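Local coordinates for protein carbamate kinase (PDB 2E9Y) that probably catalyses, as a carbamate kinase of the amino acid kinase family, the reversible transfer of a phosphate group between ATP and carbamate, at residues I38-L43 with E98-R103; R48-H53 with S221-Q226. All coordinates share one frame; numbering follows the deposited sequence.

Contact 1: residues I38-L43 with E98-R103; sequences IIADVL and EEELRR
Ala40 of helix 25-44 faces helix 78-103, and its methyl group touches two side chains there. Ala40 CB lies 3.7 Å from Glu100 CG and meets Leu101 at a second point, CB to CD2 at 4.0 Å. Leu43, one turn further along the same helix, reaches across to Leu101 as well. Leu43 CD2 sits equally near both Leu101 methyls, CD1 and CD2, at 4.0 Å, and the two leucine side chains cross at about a right angle. Leu101 CD2 is thus shared by Leu43 and Ala40. Leu101 CG stands anti to the carbonyl carbon (chi1 -64°), which brings both of its methyls to the other helix although its CB does not point straight at it.

The contact is a sparse helix-helix packing on one face of the central sheet of the amino acid kinase fold. The segment axes cross at -55° with a closest approach of 9.7 Å. No hydrogen bond joins the two segments.

Glu100 meets Ala40 through its CG methylene. A bend at chi2 (54°) turns the carboxylate away from Ala40. OE2 forms a salt bridge with Arg104, just past the end of helix 78-103, which also forms a salt bridge with Asp41 OD1 and so links that end to helix 25-44. Arg103 spans the two neighbouring glutamates. Its NH2 donates to Glu99 OE2 at 2.9 Å, nearly in the guanidinium plane, while its bond from NH1 to Glu100 OE1 is weak. Away from Ala40 and Leu43, Glu98 forms a salt bridge with Arg116 of the second subunit.

Contact 2: residues R48-H53 with S221-Q226; sequences RSVITH and SLLATQ
Leu223 carries the helix side of this contact and meets Val50 and Thr52 of strand 48-52. Its CB leaves helix 216-226 toward the strand. CG continues outward, anti to the backbone N (chi1 179°), and the chain then branches into two methyls. CD2 is the branch that does the touching; the second methyl, CD1, makes no contact with strand 48-52. CD2 lies 3.8 Å from Val50 CG1, and the two side chains cross obliquely. The same methyl comes within 4.3 Å of Thr52 CG2, a looser approach. Leu223 CD2 is thus shared by two residues that project from the same face of the strand, with Ile51 between them pointing away from the helix.

Val50 offers the methyl that stands anti to its own backbone N (chi1 174°). Thr52 presents its methyl to the leucine, while its hydroxyl OG1 is hydrogen-bonded to Ser220 OG, just before the helix segment. That bond adds a polar link beside an otherwise apolar contact. All three touching residues are buried, and no hydrogen bond runs directly between the two segments.

Strand 48-52 pairs in parallel with strands 6-10 and 188-191 in the central sheet. Helix 216-226 packs on one face of that sheet, where Ala224 also touches Val8 of strand 6-10. Leu223 further touches Ile173 of strand 170-173, and helix 275-289 lies against the helix through Phe285, which meets Ser221 and Ala224.

Contacts 1 and 2 have centres about 19 Å apart and meet through helix 25-44 and strand 48-52, which follow each other in the chain. Ile39 CD1 packs on Ile51 CD1 at 3.6 Å, and Leu43 CD1 lies 4.0 Å from Ser49 OG. Ile51 and Ser49 project from the face of the strand turned away from helix 216-226. The strand is therefore packed between layers, with contact 2 on one face and helix 25-44 on the other. Contact 1 then joins helix 78-103 to the side of helix 25-44. The centre of contact 1 lies about 21 Å from the centre of the chain, that of contact 2 about 10 Å.

Contact 1: residues I38-L43 with E98-R103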
ATOM      1  N   ILE A  38     -19.031  12.242   6.099  1.00 26.67           N
ATOM      2  CA  ILE A  38     -20.256  11.566   5.687  1.00 27.51           C
ATOM      3  C   ILE A  38     -20.243  10.082   6.062  1.00 27.27           C
ATOM      4  O   ILE A  38     -21.255   9.540   6.504  1.00 26.79           O
ATOM      5  CB  ILE A  38     -20.469  11.725   4.166  1.00 28.35           C
ATOM      6  CG1 ILE A  38     -20.777  13.192   3.851  1.00 27.45           C
ATOM      7  CG2 ILE A  38     -21.602  10.823   3.687  1.00 29.41           C
ATOM      8  CD1 ILE A  38     -20.772  13.523   2.382  1.00 28.60           C
ATOM      9  N   ILE A  39     -19.101   9.422   5.893  1.00 25.81           N
ATOM     10  CA  ILE A  39     -19.009   8.009   6.246  1.00 25.04           C
ATOM     11  C   ILE A  39     -19.187   7.838   7.752  1.00 25.23           C
ATOM     12  O   ILE A  39     -19.774   6.857   8.209  1.00 24.95           O
ATOM     13  CB  ILE A  39     -17.649   7.408   5.824  1.00 23.88           C
ATOM     14  CG1 ILE A  39     -17.586   7.308   4.300  1.00 24.00           C
ATOM     15  CG2 ILE A  39     -17.460   6.036   6.461  1.00 24.91           C
ATOM     16  CD1 ILE A  39     -16.227   6.889   3.769  1.00 24.20           C
ATOM     17  N   ALA A  40     -18.676   8.800   8.518  1.00 25.56           N
ATOM     18  CA  ALA A  40     -18.794   8.754   9.971  1.00 27.42           C
ATOM     19  C   ALA A  40     -20.268   8.788  10.359  1.00 27.54           C
ATOM     20  O   ALA A  40     -20.677   8.153  11.331  1.00 26.99           O
ATOM     21  CB  ALA A  40     -18.059   9.934  10.596  1.00 29.21           C
ATOM     22  N   ASP A  41     -21.060   9.536   9.598  1.00 28.04           N
ATOM     23  CA  ASP A  41     -22.488   9.624   9.868  1.00 30.05           C
ATOM     24  C   ASP A  41     -23.103   8.242   9.691  1.00 30.52           C
ATOM     25  O   ASP A  41     -23.864   7.773  10.538  1.00 31.83           O
ATOM     26  CB  ASP A  41     -23.164  10.624   8.918  1.00 30.46           C
ATOM     27  CG  ASP A  41     -22.720  12.057   9.163  1.00 30.66           C
ATOM     28  OD1 ASP A  41     -22.371  12.381  10.317  1.00 32.80           O
ATOM     29  OD2 ASP A  41     -22.732  12.863   8.209  1.00 30.19           O
ATOM     30  N   VAL A  42     -22.751   7.587   8.589  1.00 29.08           N
ATOM     31  CA  VAL A  42     -23.260   6.257   8.287  1.00 27.79           C
ATOM     32  C   VAL A  42     -22.933   5.260   9.395  1.00 28.32           C
ATOM     33  O   VAL A  42     -23.776   4.442   9.770  1.00 28.58           O
ATOM     34  CB  VAL A  42     -22.684   5.747   6.950  1.00 26.95           C
ATOM     35  CG1 VAL A  42     -23.024   4.281   6.755  1.00 25.46           C
ATOM     36  CG2 VAL A  42     -23.238   6.579   5.806  1.00 27.40           C
ATOM     37  N   LEU A  43     -21.709   5.322   9.914  1.00 26.54           N
ATOM     38  CA  LEU A  43     -21.293   4.431  10.994  1.00 28.43           C
ATOM     39  C   LEU A  43     -22.088   4.757  12.254  1.00 29.35           C
ATOM     40  O   LEU A  43     -22.374   3.877  13.068  1.00 28.72           O
ATOM     41  CB  LEU A  43     -19.794   4.590  11.280  1.00 28.87           C
ATOM     42  CG  LEU A  43     -18.804   3.807  10.408  1.00 29.88           C
ATOM     43  CD1 LEU A  43     -19.073   4.057   8.937  1.00 30.62           C
ATOM     44  CD2 LEU A  43     -17.388   4.218  10.774  1.00 29.47           C
ATOM     45  N   GLU A  98     -10.402   8.040  10.790  1.00 19.90           N
ATOM     46  CA  GLU A  98     -10.011   7.818  12.176  1.00 22.66           C
ATOM     47  C   GLU A  98     -10.055   9.133  12.955  1.00 24.29           C
ATOM     48  O   GLU A  98     -10.514   9.175  14.096  1.00 24.10           O
ATOM     49  CB  GLU A  98      -8.599   7.226  12.246  1.00 21.68           C
ATOM     50  CG  GLU A  98      -8.537   5.725  12.010  1.00 21.81           C
ATOM     51  CD  GLU A  98      -7.112   5.192  12.000  1.00 21.05           C
ATOM     52  OE1 GLU A  98      -6.203   5.905  12.477  1.00 21.51           O
ATOM     53  OE2 GLU A  98      -6.905   4.054  11.527  1.00 21.32           O
ATOM     54  N   GLU A  99      -9.582  10.208  12.334  1.00 25.04           N
ATOM     55  CA  GLU A  99      -9.575  11.514  12.985  1.00 26.91           C
ATOM     56  C   GLU A  99     -10.997  11.993  13.265  1.00 28.89           C
ATOM     57  O   GLU A  99     -11.281  12.536  14.338  1.00 27.83           O
ATOM     58  CB  GLU A  99      -8.855  12.533  12.106  1.00 27.40           C
ATOM     59  CG  GLU A  99      -8.747  13.920  12.710  1.00 31.07           C
ATOM     60  CD  GLU A  99      -8.001  14.877  11.805  1.00 33.13           C
ATOM     61  OE1 GLU A  99      -6.855  14.559  11.418  1.00 34.48           O
ATOM     62  OE2 GLU A  99      -8.559  15.946  11.478  1.00 34.73           O
ATOM     63  N   GLU A 100     -11.888  11.789  12.300  1.00 29.03           N
ATOM     64  CA  GLU A 100     -13.276  12.208  12.448  1.00 32.05           C
ATOM     65  C   GLU A 100     -13.979  11.426  13.551  1.00 32.83           C
ATOM     66  O   GLU A 100     -14.641  12.013  14.407  1.00 33.69           O
ATOM     67  CB  GLU A 100     -14.031  12.030  11.128  1.00 33.51           C
ATOM     68  CG  GLU A 100     -15.483  12.493  11.167  1.00 35.68           C
ATOM     69  CD  GLU A 100     -15.629  13.930  11.638  1.00 38.42           C
ATOM     70  OE1 GLU A 100     -14.882  14.799  11.138  1.00 39.52           O
ATOM     71  OE2 GLU A 100     -16.494  14.193  12.500  1.00 38.47           O
ATOM     72  N   LEU A 101     -13.832  10.106  13.532  1.00 32.75           N
ATOM     73  CA  LEU A 101     -14.463   9.264  14.541  1.00 33.32           C
ATOM     74  C   LEU A 101     -13.954   9.623  15.931  1.00 35.82           C
ATOM     75  O   LEU A 101     -14.707   9.603  16.905  1.00 36.46           O
ATOM     76  CB  LEU A 101     -14.191   7.786  14.238  1.00 31.06           C
ATOM     77  CG  LEU A 101     -14.796   7.282  12.925  1.00 29.91           C
ATOM     78  CD1 LEU A 101     -14.310   5.872  12.631  1.00 28.44           C
ATOM     79  CD2 LEU A 101     -16.313   7.314  13.019  1.00 30.05           C
ATOM     80  N   ARG A 102     -12.670   9.956  16.012  1.00 37.20           N
ATOM     81  CA  ARG A 102     -12.039  10.331  17.272  1.00 39.90           C
ATOM     82  C   ARG A 102     -12.652  11.634  17.771  1.00 40.66           C
ATOM     83  O   ARG A 102     -12.952  11.783  18.958  1.00 40.28           O
ATOM     84  CB  ARG A 102     -10.539  10.516  17.053  1.00 41.88           C
ATOM     85  CG  ARG A 102      -9.733  10.825  18.295  1.00 44.42           C
ATOM     86  CD  ARG A 102      -8.339  11.238  17.877  1.00 46.84           C
ATOM     87  NE  ARG A 102      -7.799  10.304  16.893  1.00 48.90           N
ATOM     88  CZ  ARG A 102      -7.056  10.660  15.851  1.00 49.66           C
ATOM     89  NH1 ARG A 102      -6.753  11.936  15.649  1.00 49.76           N
ATOM     90  NH2 ARG A 102      -6.623   9.739  15.004  1.00 49.59           N
ATOM     91  N   ARG A 103     -12.831  12.574  16.849  1.00 40.86           N
ATOM     92  CA  ARG A 103     -13.417  13.869  17.170  1.00 42.40           C
ATOM     93  C   ARG A 103     -14.824  13.671  17.733  1.00 42.50           C
ATOM     94  O   ARG A 103     -15.349  14.534  18.438  1.00 42.58           O
ATOM     95  CB  ARG A 103     -13.470  14.740  15.910  1.00 43.95           C
ATOM     96  CG  ARG A 103     -14.083  16.115  16.119  1.00 45.90           C
ATOM     97  CD  ARG A 103     -13.967  16.976  14.868  1.00 47.52           C
ATOM     98  NE  ARG A 103     -12.574  17.186  14.474  1.00 48.88           N
ATOM     99  CZ  ARG A 103     -11.983  16.594  13.439  1.00 49.96           C
ATOM    100  NH1 ARG A 103     -12.661  15.748  12.674  1.00 50.24           N
ATOM    101  NH2 ARG A 103     -10.708  16.845  13.172  1.00 48.92           N
TER

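Contact 2: residues R48-H53 with S221-Q226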
ATOM      1  N   ARG A  48     -21.932  -1.341   9.523  1.00 26.99           N
ATOM      2  CA  ARG A  48     -20.550  -1.808   9.515  1.00 26.29           C
ATOM      3  C   ARG A  48     -20.266  -1.685   8.021  1.00 25.18           C
ATOM      4  O   ARG A  48     -21.165  -1.905   7.205  1.00 23.34           O
ATOM      5  CB  ARG A  48     -20.430  -3.267   9.970  1.00 27.48           C
ATOM      6  CG  ARG A  48     -20.666  -3.476  11.462  1.00 28.83           C
ATOM      7  CD  ARG A  48     -20.254  -4.876  11.914  1.00 30.49           C
ATOM      8  NE  ARG A  48     -18.806  -5.024  12.087  1.00 33.49           N
ATOM      9  CZ  ARG A  48     -18.097  -4.431  13.046  1.00 33.81           C
ATOM     10  NH1 ARG A  48     -18.695  -3.641  13.930  1.00 33.93           N
ATOM     11  NH2 ARG A  48     -16.786  -4.630  13.129  1.00 33.13           N
ATOM     12  N   SER A  49     -19.047  -1.327   7.644  1.00 22.60           N
ATOM     13  CA  SER A  49     -18.781  -1.158   6.227  1.00 22.59           C
ATOM     14  C   SER A  49     -17.417  -1.581   5.725  1.00 20.77           C
ATOM     15  O   SER A  49     -16.455  -1.705   6.482  1.00 20.47           O
ATOM     16  CB  SER A  49     -18.981   0.306   5.846  1.00 23.36           C
ATOM     17  OG  SER A  49     -18.024   1.121   6.507  1.00 27.55           O
ATOM     18  N   VAL A  50     -17.377  -1.810   4.419  1.00 19.39           N
ATOM     19  CA  VAL A  50     -16.163  -2.139   3.694  1.00 18.12           C
ATOM     20  C   VAL A  50     -16.245  -1.079   2.609  1.00 17.56           C
ATOM     21  O   VAL A  50     -17.148  -1.100   1.765  1.00 16.85           O
ATOM     22  CB  VAL A  50     -16.208  -3.539   3.065  1.00 20.25           C
ATOM     23  CG1 VAL A  50     -14.967  -3.751   2.199  1.00 20.50           C
ATOM     24  CG2 VAL A  50     -16.252  -4.597   4.157  1.00 21.50           C
ATOM     25  N   ILE A  51     -15.316  -0.133   2.666  1.00 16.13           N
ATOM     26  CA  ILE A  51     -15.277   0.985   1.739  1.00 16.06           C
ATOM     27  C   ILE A  51     -14.290   0.765   0.602  1.00 14.82           C
ATOM     28  O   ILE A  51     -13.112   0.529   0.839  1.00 14.75           O
ATOM     29  CB  ILE A  51     -14.869   2.271   2.489  1.00 17.95           C
ATOM     30  CG1 ILE A  51     -15.817   2.496   3.671  1.00 20.42           C
ATOM     31  CG2 ILE A  51     -14.864   3.458   1.536  1.00 16.25           C
ATOM     32  CD1 ILE A  51     -15.339   3.545   4.648  1.00 25.58           C
ATOM     33  N   THR A  52     -14.779   0.832  -0.630  1.00 14.75           N
ATOM     34  CA  THR A  52     -13.910   0.671  -1.790  1.00 15.43           C
ATOM     35  C   THR A  52     -13.839   2.020  -2.498  1.00 16.55           C
ATOM     36  O   THR A  52     -14.575   2.952  -2.151  1.00 16.76           O
ATOM     37  CB  THR A  52     -14.452  -0.379  -2.774  1.00 13.69           C
ATOM     38  OG1 THR A  52     -15.656   0.105  -3.372  1.00 15.54           O
ATOM     39  CG2 THR A  52     -14.738  -1.685  -2.051  1.00 13.35           C
ATOM     40  N   HIS A  53     -12.966   2.125  -3.492  1.00 15.18           N
ATOM     41  CA  HIS A  53     -12.806   3.380  -4.222  1.00 14.47           C
ATOM     42  C   HIS A  53     -12.107   3.152  -5.551  1.00 16.23           C
ATOM     43  O   HIS A  53     -11.530   2.091  -5.775  1.00 15.41           O
ATOM     44  CB  HIS A  53     -11.970   4.352  -3.391  1.00 13.82           C
ATOM     45  CG  HIS A  53     -10.592   3.843  -3.075  1.00 14.18           C
ATOM     46  ND1 HIS A  53      -9.536   3.942  -3.959  1.00 12.10           N
ATOM     47  CD2 HIS A  53     -10.102   3.233  -1.971  1.00 11.83           C
ATOM     48  CE1 HIS A  53      -8.456   3.419  -3.408  1.00 12.98           C
ATOM     49  NE2 HIS A  53      -8.771   2.980  -2.201  1.00 16.22           N
ATOM     50  N   SER A 221     -19.230  -5.047  -6.352  1.00 16.25           N
ATOM     51  CA  SER A 221     -20.446  -5.851  -6.358  1.00 16.23           C
ATOM     52  C   SER A 221     -20.077  -7.294  -6.028  1.00 15.98           C
ATOM     53  O   SER A 221     -20.708  -7.940  -5.188  1.00 14.17           O
ATOM     54  CB  SER A 221     -21.118  -5.784  -7.732  1.00 18.05           C
ATOM     55  OG  SER A 221     -22.346  -6.495  -7.735  1.00 18.18           O
ATOM     56  N   LEU A 222     -19.048  -7.802  -6.700  1.00 15.34           N
ATOM     57  CA  LEU A 222     -18.592  -9.161  -6.456  1.00 15.24           C
ATOM     58  C   LEU A 222     -18.168  -9.330  -5.000  1.00 14.93           C
ATOM     59  O   LEU A 222     -18.461 -10.352  -4.381  1.00 15.63           O
ATOM     60  CB  LEU A 222     -17.425  -9.506  -7.388  1.00 16.13           C
ATOM     61  CG  LEU A 222     -16.795 -10.889  -7.207  1.00 17.85           C
ATOM     62  CD1 LEU A 222     -17.838 -11.979  -7.412  1.00 19.23           C
ATOM     63  CD2 LEU A 222     -15.653 -11.044  -8.202  1.00 18.14           C
ATOM     64  N   LEU A 223     -17.475  -8.333  -4.451  1.00 15.46           N
ATOM     65  CA  LEU A 223     -17.033  -8.400  -3.058  1.00 13.85           C
ATOM     66  C   LEU A 223     -18.233  -8.487  -2.118  1.00 15.41           C
ATOM     67  O   LEU A 223     -18.235  -9.277  -1.176  1.00 16.23           O
ATOM     68  CB  LEU A 223     -16.203  -7.166  -2.681  1.00 13.42           C
ATOM     69  CG  LEU A 223     -15.710  -7.127  -1.226  1.00 11.43           C
ATOM     70  CD1 LEU A 223     -14.830  -8.340  -0.943  1.00 15.08           C
ATOM     71  CD2 LEU A 223     -14.923  -5.842  -0.973  1.00 14.53           C
ATOM     72  N   ALA A 224     -19.242  -7.662  -2.376  1.00 16.18           N
ATOM     73  CA  ALA A 224     -20.447  -7.641  -1.543  1.00 18.29           C
ATOM     74  C   ALA A 224     -21.094  -9.023  -1.538  1.00 18.00           C
ATOM     75  O   ALA A 224     -21.533  -9.519  -0.498  1.00 18.55           O
ATOM     76  CB  ALA A 224     -21.434  -6.596  -2.072  1.00 17.73           C
ATOM     77  N   THR A 225     -21.147  -9.640  -2.711  1.00 17.32           N
ATOM     78  CA  THR A 225     -21.724 -10.967  -2.846  1.00 18.57           C
ATOM     79  C   THR A 225     -20.903 -12.014  -2.093  1.00 19.51           C
ATOM     80  O   THR A 225     -21.463 -12.863  -1.399  1.00 19.16           O
ATOM     81  CB  THR A 225     -21.827 -11.370  -4.335  1.00 18.57           C
ATOM     82  OG1 THR A 225     -22.792 -10.536  -4.987  1.00 19.12           O
ATOM     83  CG2 THR A 225     -22.243 -12.830  -4.475  1.00 19.30           C
ATOM     84  N   GLN A 226     -19.579 -11.949  -2.212  1.00 18.28           N
ATOM     85  CA  GLN A 226     -18.724 -12.933  -1.554  1.00 18.88           C
ATOM     86  C   GLN A 226     -18.646 -12.739  -0.024  1.00 20.03           C
ATOM     87  O   GLN A 226     -18.317 -13.650   0.724  1.00 20.40           O
ATOM     88  CB  GLN A 226     -17.325 -12.868  -2.179  1.00 19.19           C
ATOM     89  CG  GLN A 226     -17.323 -13.265  -3.658  1.00 19.33           C
ATOM     90  CD  GLN A 226     -15.917 -13.600  -4.112  1.00 21.70           C
ATOM     91  OE1 GLN A 226     -14.964 -12.864  -3.915  1.00 22.19           O
ATOM     92  NE2 GLN A 226     -15.825 -14.738  -4.830  1.00 23.08           N
TER